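Local coordinates for protein possible thiol-disulfide isomerase (PDB 3HCZ) that probably catalyses thiol-disulfide exchange as an isomerase-like member of the thioredoxin superfamily, though its function is unproven, at residues A[66-71]-A[91-96]. Sequence-based numbering, arbitrary orientation.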
loop_
_atom_site.group_PDB
_atom_site.type_symbol
_atom_site.label_atom_id
_atom_site.label_comp_id
_atom_site.label_asym_id
_atom_site.label_seq_id
_atom_site.Cartn_x
_atom_site.Cartn_y
_atom_site.Cartn_z
ATOM N N GLN A 66 8.143 3.546 -1.985
ATOM C CA GLN A 66 7.925 2.394 -1.109
ATOM C C GLN A 66 6.480 1.891 -1.289
ATOM O O GLN A 66 5.567 2.700 -1.574
ATOM C CB GLN A 66 8.239 2.748 0.371
ATOM C CG GLN A 66 8.001 1.584 1.395
ATOM C CD GLN A 66 8.852 0.386 1.078
ATOM O OE1 GLN A 66 8.498 -0.426 0.221
ATOM N NE2 GLN A 66 10.015 0.277 1.739
ATOM N N VAL A 67 6.260 0.587 -1.104
ATOM C CA VAL A 67 4.890 0.058 -0.982
ATOM C C VAL A 67 4.660 -0.328 0.491
ATOM O O VAL A 67 5.435 -1.105 1.079
ATOM C CB VAL A 67 4.634 -1.179 -1.868
ATOM C CG1 VAL A 67 3.195 -1.739 -1.637
ATOM C CG2 VAL A 67 4.873 -0.862 -3.376
ATOM N N TYR A 68 3.625 0.285 1.066
ATOM C CA TYR A 68 3.165 -0.034 2.410
ATOM C C TYR A 68 2.112 -1.085 2.133
ATOM O O TYR A 68 0.929 -0.749 1.828
ATOM C CB TYR A 68 2.598 1.235 3.072
ATOM C CG TYR A 68 2.413 1.109 4.581
ATOM C CD1 TYR A 68 3.482 1.366 5.448
ATOM C CD2 TYR A 68 1.170 0.807 5.118
ATOM C CE1 TYR A 68 3.320 1.267 6.841
ATOM C CE2 TYR A 68 0.985 0.721 6.528
ATOM C CZ TYR A 68 2.067 0.944 7.364
ATOM O OH TYR A 68 1.872 0.839 8.738
ATOM N N ALA A 69 2.542 -2.366 2.153
ATOM C CA ALA A 69 1.687 -3.447 1.713
ATOM C C ALA A 69 0.906 -3.906 2.955
ATOM O O ALA A 69 1.429 -4.662 3.793
ATOM C CB ALA A 69 2.472 -4.605 1.074
ATOM N N ALA A 70 -0.298 -3.367 3.088
ATOM C CA ALA A 70 -1.119 -3.508 4.317
ATOM C C ALA A 70 -2.021 -4.748 4.170
ATOM O O ALA A 70 -3.098 -4.694 3.569
ATOM C CB ALA A 70 -1.951 -2.234 4.529
ATOM N N ASN A 71 -1.557 -5.873 4.708
ATOM C CA ASN A 71 -2.363 -7.052 4.691
ATOM C C ASN A 71 -3.485 -6.906 5.740
ATOM O O ASN A 71 -3.219 -6.476 6.865
ATOM C CB ASN A 71 -1.484 -8.267 4.936
ATOM C CG ASN A 71 -2.282 -9.513 5.052
ATOM O OD1 ASN A 71 -2.803 -9.835 6.130
ATOM N ND2 ASN A 71 -2.380 -10.263 3.946
ATOM N N TRP A 91 9.536 -5.377 0.064
ATOM C CA TRP A 91 8.885 -4.104 0.369
ATOM C C TRP A 91 8.363 -4.063 1.796
ATOM O O TRP A 91 8.615 -4.995 2.564
ATOM C CB TRP A 91 7.772 -3.792 -0.636
ATOM C CG TRP A 91 6.613 -4.769 -0.724
ATOM C CD1 TRP A 91 6.151 -5.662 0.223
ATOM C CD2 TRP A 91 5.705 -4.861 -1.828
ATOM N NE1 TRP A 91 5.016 -6.328 -0.259
ATOM C CE2 TRP A 91 4.734 -5.841 -1.513
ATOM C CE3 TRP A 91 5.645 -4.227 -3.080
ATOM C CZ2 TRP A 91 3.702 -6.192 -2.412
ATOM C CZ3 TRP A 91 4.613 -4.555 -3.956
ATOM C CH2 TRP A 91 3.658 -5.536 -3.622
ATOM N N LEU A 92 7.612 -3.019 2.153
ATOM C CA LEU A 92 7.107 -2.910 3.548
ATOM C C LEU A 92 5.806 -3.686 3.808
ATOM O O LEU A 92 4.703 -3.108 3.830
ATOM C CB LEU A 92 7.027 -1.459 4.019
ATOM C CG LEU A 92 6.624 -1.216 5.478
ATOM C CD1 LEU A 92 7.381 -2.171 6.451
ATOM C CD2 LEU A 92 6.926 0.264 5.824
ATOM N N ASN A 93 5.939 -5.008 3.981
ATOM C CA ASN A 93 4.800 -5.817 4.412
ATOM C C ASN A 93 4.433 -5.541 5.864
ATOM O O ASN A 93 5.292 -5.669 6.759
ATOM C CB ASN A 93 5.128 -7.302 4.284
ATOM C CG ASN A 93 5.237 -7.737 2.839
ATOM O OD1 ASN A 93 4.246 -7.686 2.099
ATOM N ND2 ASN A 93 6.437 -8.186 2.425
ATOM N N VAL A 94 3.189 -5.156 6.081
ATOM C CA VAL A 94 2.666 -4.967 7.423
ATOM C C VAL A 94 1.305 -5.653 7.599
ATOM O O VAL A 94 0.625 -5.986 6.606
ATOM C CB VAL A 94 2.547 -3.454 7.838
ATOM C CG1 VAL A 94 3.933 -2.795 7.927
ATOM C CG2 VAL A 94 1.639 -2.642 6.865
ATOM N N ARG A 95 0.942 -5.867 8.868
ATOM C CA ARG A 95 -0.368 -6.413 9.210
ATOM C C ARG A 95 -0.791 -5.693 10.488
ATOM O O ARG A 95 0.075 -5.187 11.224
ATOM C CB ARG A 95 -0.286 -7.950 9.430
ATOM C CG ARG A 95 -1.645 -8.646 9.345
ATOM C CD ARG A 95 -1.573 -10.181 9.624
ATOM N NE ARG A 95 -1.101 -10.548 10.980
ATOM C CZ ARG A 95 -1.829 -10.426 12.092
ATOM N NH1 ARG A 95 -1.315 -10.756 13.252
ATOM N NH2 ARG A 95 -3.054 -9.903 12.065
ATOM N N ASP A 96 -2.089 -5.682 10.794
ATOM C CA ASP A 96 -2.589 -5.053 12.020
ATOM C C ASP A 96 -2.558 -5.941 13.255
ATOM O O ASP A 96 -3.583 -6.169 13.914
ATOM C CB ASP A 96 -3.981 -4.462 11.729
ATOM C CG ASP A 96 -4.474 -3.542 12.849
ATOM O OD1 ASP A 96 -3.656 -2.807 13.470
ATOM O OD2 ASP A 96 -5.672 -3.583 13.145
HETATM O O HOH W 1 1.746 -7.340 3.506
HETATM O O HOH W 2 -4.274 -6.624 9.330
#
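Two parallel neighbours of the central sheet, 66-71 and the edge strand 92-95, meet here as the two strands of a beta-alpha-beta unit whose helix is 77-86. A69 anchors the ladder: its N donates to L92 O (2.8 Å), and its O receives V94 N in a straight bond (2.9 Å, N-H...O 180°). N71 N adds a bond to V94 O, whereas L92 N gives weak bonds to V67 O and Q66 OE1. On one face, CG2 of V94 sits over the Y68 ring in a CH-pi contact, 3.8 Å from the ring centroid, while L92 CD2 lies beside Y68 CD1 (3.6 Å). The Y68 hydroxyl bonds to R24 O. Just before the edge strand, the W91 indole reaches back across to V67 and A69: with chi1 at 61°, its CG stands between backbone N and carbonyl carbon, and V67 CG1 lies over the six-membered ring, 3.9 Å from its centroid. W91 NE1, close to A69 CB (3.3 Å), donates to N93 OD1 (2.8 Å); that oxygen also takes a bond from the water held by A69 O. Replacing W91 by alanine is likely to strip V67 and A69 of this apolar cover and leave N93 OD1 without its indole donor. Helix 49-60 packs on V67 and W91, and helix 77-86 on N71 and N93, a layering of helices on a central sheet characteristic of the thioredoxin fold.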